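Local coordinates for Tautomerase_3 domain-containing protein (Corynebacterium halotolerans YIM 70093 = DSM 44683, PDB 7M58) that belongs to the cis-3-chloroacrylic acid dehalogenase family of the tautomerase superfamily and probably acts as a hydrolase, at residues L93-P97 with E98-V102; Q134-Q137 with E138-D142. All blocks are in the same frame, centred on the assembly; numbering follows the deposited sequence.

Interaction 1 of 2, residues L93-P97 with E98-V102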
ATOM      1  N   LEU A  93      -7.859  17.316  12.960  1.00 34.95           N
ATOM      2  CA  LEU A  93      -9.058  16.489  13.022  1.00 34.59           C
ATOM      3  C   LEU A  93      -9.691  16.460  14.410  1.00 35.65           C
ATOM      4  O   LEU A  93     -10.723  15.805  14.583  1.00 32.74           O
ATOM      5  CB  LEU A  93      -8.741  15.056  12.580  1.00 32.99           C
ATOM      6  CG  LEU A  93      -8.266  14.836  11.140  1.00 35.29           C
ATOM      7  CD1 LEU A  93      -7.892  13.367  10.912  1.00 30.56           C
ATOM      8  CD2 LEU A  93      -9.292  15.308  10.122  1.00 29.38           C
ATOM      9  N   GLU A  94      -9.116  17.160  15.389  1.00 37.60           N
ATOM     10  CA  GLU A  94      -9.582  17.133  16.779  1.00 38.61           C
ATOM     11  C   GLU A  94      -9.669  15.693  17.292  1.00 41.18           C
ATOM     12  O   GLU A  94     -10.701  15.223  17.774  1.00 41.21           O
ATOM     13  CB  GLU A  94     -10.909  17.876  16.925  1.00 35.99           C
ATOM     14  CG  GLU A  94     -10.857  19.292  16.340  1.00 47.96           C
ATOM     15  CD  GLU A  94     -12.049  20.159  16.724  1.00 58.58           C
ATOM     16  OE1 GLU A  94     -11.898  21.010  17.628  1.00 59.34           O
ATOM     17  OE2 GLU A  94     -13.129  20.005  16.113  1.00 59.76           O
ATOM     18  N   LEU A  95      -8.548  14.993  17.170  1.00 40.24           N
ATOM     19  CA  LEU A  95      -8.321  13.626  17.598  1.00 36.23           C
ATOM     20  C   LEU A  95      -7.155  13.595  18.587  1.00 35.60           C
ATOM     21  O   LEU A  95      -6.314  14.496  18.587  1.00 34.54           O
ATOM     22  CB  LEU A  95      -7.980  12.749  16.390  1.00 34.20           C
ATOM     23  CG  LEU A  95      -9.132  12.333  15.499  1.00 36.92           C
ATOM     24  CD1 LEU A  95      -8.604  11.422  14.386  1.00 33.10           C
ATOM     25  CD2 LEU A  95     -10.201  11.663  16.350  1.00 34.32           C
ATOM     26  N   PRO A  96      -7.065  12.559  19.419  1.00 37.56           N
ATOM     27  CA  PRO A  96      -5.853  12.379  20.212  1.00 32.73           C
ATOM     28  C   PRO A  96      -4.743  11.838  19.345  1.00 32.38           C
ATOM     29  O   PRO A  96      -4.990  11.008  18.453  1.00 32.66           O
ATOM     30  CB  PRO A  96      -6.278  11.360  21.280  1.00 27.87           C
ATOM     31  CG  PRO A  96      -7.672  10.942  20.937  1.00 26.60           C
ATOM     32  CD  PRO A  96      -7.979  11.421  19.569  1.00 29.24           C
ATOM     33  N   PRO A  97      -3.503  12.286  19.531  1.00 37.23           N
ATOM     34  CA  PRO A  97      -2.406  11.754  18.709  1.00 37.38           C
ATOM     35  C   PRO A  97      -2.285  10.236  18.789  1.00 39.22           C
ATOM     36  O   PRO A  97      -1.783   9.613  17.839  1.00 37.48           O
ATOM     37  CB  PRO A  97      -1.162  12.454  19.273  1.00 43.33           C
ATOM     38  CG  PRO A  97      -1.547  12.866  20.673  1.00 39.17           C
ATOM     39  CD  PRO A  97      -3.015  13.195  20.588  1.00 41.34           C
ATOM     40  N   GLU A  98      -2.757   9.616  19.877  1.00 36.20           N
ATOM     41  CA  GLU A  98      -2.751   8.159  19.980  1.00 37.31           C
ATOM     42  C   GLU A  98      -3.598   7.483  18.910  1.00 35.52           C
ATOM     43  O   GLU A  98      -3.496   6.261  18.754  1.00 36.07           O
ATOM     44  CB  GLU A  98      -3.210   7.730  21.385  1.00 34.21           C
ATOM     45  CG  GLU A  98      -2.180   8.075  22.459  1.00 40.83           C
ATOM     46  CD  GLU A  98      -2.143   9.568  22.803  1.00 46.51           C
ATOM     47  OE1 GLU A  98      -1.060  10.030  23.228  1.00 46.80           O
ATOM     48  OE2 GLU A  98      -3.142  10.295  22.549  1.00 40.84           O
ATOM     49  N   HIS A  99      -4.413   8.222  18.157  1.00 30.01           N
ATOM     50  CA  HIS A  99      -5.237   7.584  17.140  1.00 34.53           C
ATOM     51  C   HIS A  99      -4.963   8.132  15.738  1.00 33.10           C
ATOM     52  O   HIS A  99      -5.771   7.920  14.824  1.00 33.65           O
ATOM     53  CB  HIS A  99      -6.717   7.707  17.501  1.00 34.31           C
ATOM     54  CG  HIS A  99      -7.171   6.704  18.512  1.00 37.47           C
ATOM     55  ND1 HIS A  99      -6.890   5.358  18.401  1.00 38.58           N
ATOM     56  CD2 HIS A  99      -7.920   6.841  19.631  1.00 44.63           C
ATOM     57  CE1 HIS A  99      -7.426   4.714  19.420  1.00 44.09           C
ATOM     58  NE2 HIS A  99      -8.066   5.590  20.178  1.00 47.90           N
ATOM     59  N   VAL A 100      -3.821   8.784  15.524  1.00 32.18           N
ATOM     60  CA  VAL A 100      -3.321   9.048  14.178  1.00 28.45           C
ATOM     61  C   VAL A 100      -2.050   8.226  14.033  1.00 26.00           C
ATOM     62  O   VAL A 100      -1.002   8.590  14.567  1.00 28.62           O
ATOM     63  CB  VAL A 100      -3.054  10.535  13.915  1.00 30.51           C
ATOM     64  CG1 VAL A 100      -2.552  10.731  12.485  1.00 28.65           C
ATOM     65  CG2 VAL A 100      -4.299  11.390  14.178  1.00 28.18           C
ATOM     66  N   TRP A 101      -2.144   7.109  13.322  1.00 25.71           N
ATOM     67  CA  TRP A 101      -1.020   6.213  13.100  1.00 24.98           C
ATOM     68  C   TRP A 101      -0.398   6.486  11.736  1.00 29.67           C
ATOM     69  O   TRP A 101      -1.109   6.496  10.723  1.00 33.29           O
ATOM     70  CB  TRP A 101      -1.486   4.766  13.165  1.00 25.93           C
ATOM     71  CG  TRP A 101      -1.874   4.343  14.509  1.00 27.87           C
ATOM     72  CD1 TRP A 101      -2.177   5.144  15.567  1.00 28.15           C
ATOM     73  CD2 TRP A 101      -1.993   2.996  14.971  1.00 27.84           C
ATOM     74  NE1 TRP A 101      -2.481   4.376  16.665  1.00 29.27           N
ATOM     75  CE2 TRP A 101      -2.382   3.053  16.322  1.00 25.18           C
ATOM     76  CE3 TRP A 101      -1.821   1.746  14.369  1.00 28.62           C
ATOM     77  CZ2 TRP A 101      -2.594   1.919  17.075  1.00 24.71           C
ATOM     78  CZ3 TRP A 101      -2.027   0.625  15.116  1.00 29.35           C
ATOM     79  CH2 TRP A 101      -2.398   0.713  16.459  1.00 29.88           C
ATOM     80  N   VAL A 102       0.922   6.646  11.699  1.00 22.75           N
ATOM     81  CA  VAL A 102       1.628   7.034  10.477  1.00 28.31           C
ATOM     82  C   VAL A 102       2.734   6.019  10.176  1.00 32.14           C
ATOM     83  O   VAL A 102       3.538   5.687  11.057  1.00 28.52           O
ATOM     84  CB  VAL A 102       2.226   8.454  10.592  1.00 31.67           C
ATOM     85  CG1 VAL A 102       2.660   8.968   9.229  1.00 27.80           C
ATOM     86  CG2 VAL A 102       1.234   9.407  11.241  1.00 25.97           C
TER
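Between Pro96 and Val100 the backbone folds through two overlapping beta turns, for which the evidence is a pair of i to i+3 bonds: His99 N to Pro96 O at 2.9 Å and Val100 N to Pro97 O at 3.2 Å. Pro97 and Glu98 keep near-helical backbone angles, as in type I turns, and His99 departs somewhat. Both bonds are nearly straight at the hydrogen (166° and 169°), although each donor stands above the plane of its carbonyl. The turns close a beta-alpha-beta crossover of the tautomerase fold, in which strand 63-70 leads through helix 75-92 into the parallel strand 100-107. The helix itself stops in a Schellman motif at Glu94.

Pro97 and Glu98 run side by side. The glutamate chain bends at its second torsion (chi2 75°), folding its carboxylate back over the prolines, so that Glu98 OE2 lies 3.5 Å from Pro97 CD and equally close to Pro96 CB. Leu95 CD1 lies loosely against Val100 CG2 (4.3 Å); Leu95 also packs on Val63 of strand 63-70, and Val100, the first residue of its strand, on Ala90 of helix 75-92. Pro96 CG approaches the His99 ring obliquely. Trp101, whose ring also meets Tyr115 of a second subunit edge-to-face, reaches back along the turn: its NE1 bonds Glu98 O at 3.0 Å, with the oxygen almost in the indole plane.

Interaction 2 of 2, residues Q134-Q137 with E138-D142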
ATOM      1  N   GLN A 134       9.364  23.020 -21.382  1.00 31.71           N
ATOM      2  CA  GLN A 134       9.088  24.363 -20.896  1.00 34.19           C
ATOM      3  C   GLN A 134       7.619  24.556 -20.508  1.00 35.05           C
ATOM      4  O   GLN A 134       7.312  25.311 -19.575  1.00 34.32           O
ATOM      5  CB  GLN A 134       9.528  25.381 -21.945  1.00 40.34           C
ATOM      6  CG  GLN A 134       9.328  26.815 -21.488  1.00 45.57           C
ATOM      7  CD  GLN A 134      10.227  27.795 -22.204  1.00 44.07           C
ATOM      8  OE1 GLN A 134       9.863  28.333 -23.256  1.00 46.41           O
ATOM      9  NE2 GLN A 134      11.411  28.026 -21.650  1.00 41.50           N
ATOM     10  N   SER A 135       6.697  23.920 -21.225  1.00 31.33           N
ATOM     11  CA  SER A 135       5.286  24.084 -20.896  1.00 33.10           C
ATOM     12  C   SER A 135       4.962  23.366 -19.592  1.00 37.15           C
ATOM     13  O   SER A 135       4.136  23.830 -18.804  1.00 39.12           O
ATOM     14  CB  SER A 135       4.394  23.559 -22.022  1.00 26.29           C
ATOM     15  OG  SER A 135       4.841  22.294 -22.479  1.00 33.28           O
ATOM     16  N   LEU A 136       5.585  22.215 -19.357  1.00 37.79           N
ATOM     17  CA  LEU A 136       5.440  21.565 -18.059  1.00 33.97           C
ATOM     18  C   LEU A 136       6.103  22.379 -16.963  1.00 31.58           C
ATOM     19  O   LEU A 136       5.593  22.450 -15.840  1.00 32.96           O
ATOM     20  CB  LEU A 136       6.028  20.154 -18.106  1.00 33.87           C
ATOM     21  CG  LEU A 136       5.813  19.295 -16.856  1.00 33.91           C
ATOM     22  CD1 LEU A 136       4.336  19.164 -16.519  1.00 28.44           C
ATOM     23  CD2 LEU A 136       6.465  17.908 -17.035  1.00 31.56           C
ATOM     24  N   GLN A 137       7.223  23.034 -17.282  1.00 34.30           N
ATOM     25  CA  GLN A 137       7.913  23.861 -16.297  1.00 34.17           C
ATOM     26  C   GLN A 137       7.005  24.942 -15.739  1.00 38.99           C
ATOM     27  O   GLN A 137       7.036  25.231 -14.531  1.00 36.77           O
ATOM     28  CB  GLN A 137       9.167  24.481 -16.910  1.00 29.32           C
ATOM     29  CG  GLN A 137      10.339  23.538 -16.984  1.00 31.78           C
ATOM     30  CD  GLN A 137      11.589  24.199 -17.519  1.00 30.31           C
ATOM     31  OE1 GLN A 137      11.530  25.144 -18.289  1.00 33.47           O
ATOM     32  NE2 GLN A 137      12.733  23.717 -17.085  1.00 36.61           N
ATOM     33  N   GLU A 138       6.205  25.569 -16.600  1.00 37.59           N
ATOM     34  CA  GLU A 138       5.446  26.720 -16.149  1.00 43.31           C
ATOM     35  C   GLU A 138       4.086  26.359 -15.546  1.00 41.04           C
ATOM     36  O   GLU A 138       3.563  27.123 -14.734  1.00 44.00           O
ATOM     37  CB  GLU A 138       5.343  27.742 -17.283  1.00 43.54           C
ATOM     38  CG  GLU A 138       6.755  28.263 -17.704  1.00 54.29           C
ATOM     39  CD  GLU A 138       7.670  28.691 -16.497  1.00 69.63           C
ATOM     40  OE1 GLU A 138       7.289  29.641 -15.765  1.00 70.63           O
ATOM     41  OE2 GLU A 138       8.766  28.084 -16.294  1.00 65.08           O
ATOM     42  N   GLU A 139       3.511  25.202 -15.864  1.00 38.86           N
ATOM     43  CA  GLU A 139       2.354  24.768 -15.080  1.00 38.15           C
ATOM     44  C   GLU A 139       2.769  24.390 -13.668  1.00 38.92           C
ATOM     45  O   GLU A 139       2.075  24.728 -12.706  1.00 43.55           O
ATOM     46  CB  GLU A 139       1.604  23.603 -15.745  1.00 42.82           C
ATOM     47  CG  GLU A 139       1.609  23.626 -17.252  1.00 50.01           C
ATOM     48  CD  GLU A 139       1.036  22.358 -17.884  1.00 56.32           C
ATOM     49  OE1 GLU A 139      -0.125  22.419 -18.351  1.00 54.97           O
ATOM     50  OE2 GLU A 139       1.731  21.313 -17.922  1.00 59.51           O
ATOM     51  N   LEU A 140       3.891  23.676 -13.524  1.00 37.52           N
ATOM     52  CA  LEU A 140       4.355  23.288 -12.195  1.00 38.10           C
ATOM     53  C   LEU A 140       4.722  24.493 -11.346  1.00 39.68           C
ATOM     54  O   LEU A 140       4.414  24.530 -10.150  1.00 39.47           O
ATOM     55  CB  LEU A 140       5.558  22.353 -12.301  1.00 37.50           C
ATOM     56  CG  LEU A 140       5.362  20.996 -12.987  1.00 36.75           C
ATOM     57  CD1 LEU A 140       6.563  20.090 -12.724  1.00 34.78           C
ATOM     58  CD2 LEU A 140       4.108  20.336 -12.503  1.00 27.34           C
ATOM     59  N   SER A 141       5.373  25.496 -11.942  1.00 41.80           N
ATOM     60  CA  SER A 141       5.754  26.679 -11.179  1.00 39.51           C
ATOM     61  C   SER A 141       4.553  27.485 -10.714  1.00 43.59           C
ATOM     62  O   SER A 141       4.677  28.256  -9.761  1.00 41.75           O
ATOM     63  CB  SER A 141       6.679  27.565 -11.999  1.00 40.39           C
ATOM     64  OG  SER A 141       6.089  27.835 -13.246  1.00 46.11           O
ATOM     65  N   ASP A 142       3.404  27.353 -11.382  1.00 46.01           N
ATOM     66  CA  ASP A 142       2.189  27.996 -10.888  1.00 52.88           C
ATOM     67  C   ASP A 142       1.675  27.366  -9.593  1.00 58.88           C
ATOM     68  O   ASP A 142       1.023  28.056  -8.800  1.00 64.49           O
ATOM     69  CB  ASP A 142       1.101  27.991 -11.961  1.00 51.26           C
ATOM     70  CG  ASP A 142       1.231  29.172 -12.929  1.00 65.20           C
ATOM     71  OD1 ASP A 142       2.157  29.998 -12.747  1.00 64.09           O
ATOM     72  OD2 ASP A 142       0.396  29.295 -13.853  1.00 73.01           O
TER
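Gln134 opens the run of i to i+4 contacts: its carbonyl O accepts Glu138 N at 3.2 Å, a rather bent bond (140° at the hydrogen). Glu138 CG lies beside the same oxygen, and the chain then turns at chi2, carrying the carboxylate back alongside Gln137, where OE2 comes to 3.7 Å from Gln137 CB. At Ser135 the backbone bond is weak, from Glu139 N. The 3.0 Å between Glu139 CG and Ser135 O is unusually short and doubtful in detail, since the first torsion of Glu139 (-33°) is also well off a staggered value.

Leu136 O receives a straighter bond from Leu140 N at 3.1 Å. With CG anti to the backbone N, Leu136 extends CD1 to 4.1 Å from Leu140 CG, and its chain lies roughly at right angles to that of Glu139. Burial marks helix 134-142 as amphipathic: Leu136 and Leu140, four residues apart, are buried and form its apolar stripe, whereas Gln134, Ser135, Glu138 and Glu139 are exposed. Both leucines pack on Tyr115, with Tyr37 and Leu132 adding to the cover over Leu140, and Leu136 also packs on Glu98 of the third subunit.

Gln137 completes the segment. Its extended side chain leads away from the next turn, and NE2 bonds Phe129 O, holding the amide toward the preceding helix. Gln137 O accepts Ser141 N at 3.1 Å, and Ser141 OG lies at the same distance from that oxygen, although Glu138 O competes for the hydroxyl proton.

Within one chain the two contacts are separate: their centres are 36 Å apart, their nearest atoms about 25 Å, and they lie on opposite sides of the chain centre. Interaction 1 closes before interaction 2 opens along the sequence. The assembly of three subunits brings such regions together. Leu136 of interaction 2 packs on Glu98 of the third subunit, a residue of that subunit's own copy of interaction 1. Tyr115 probably supplies a second connection, if each subunit repeats the same packing: it packs against Leu136 and Leu140 of its own chain, while Trp101 of interaction 1 meets Tyr115 of the second subunit. Both contacts therefore adjoin subunit interfaces.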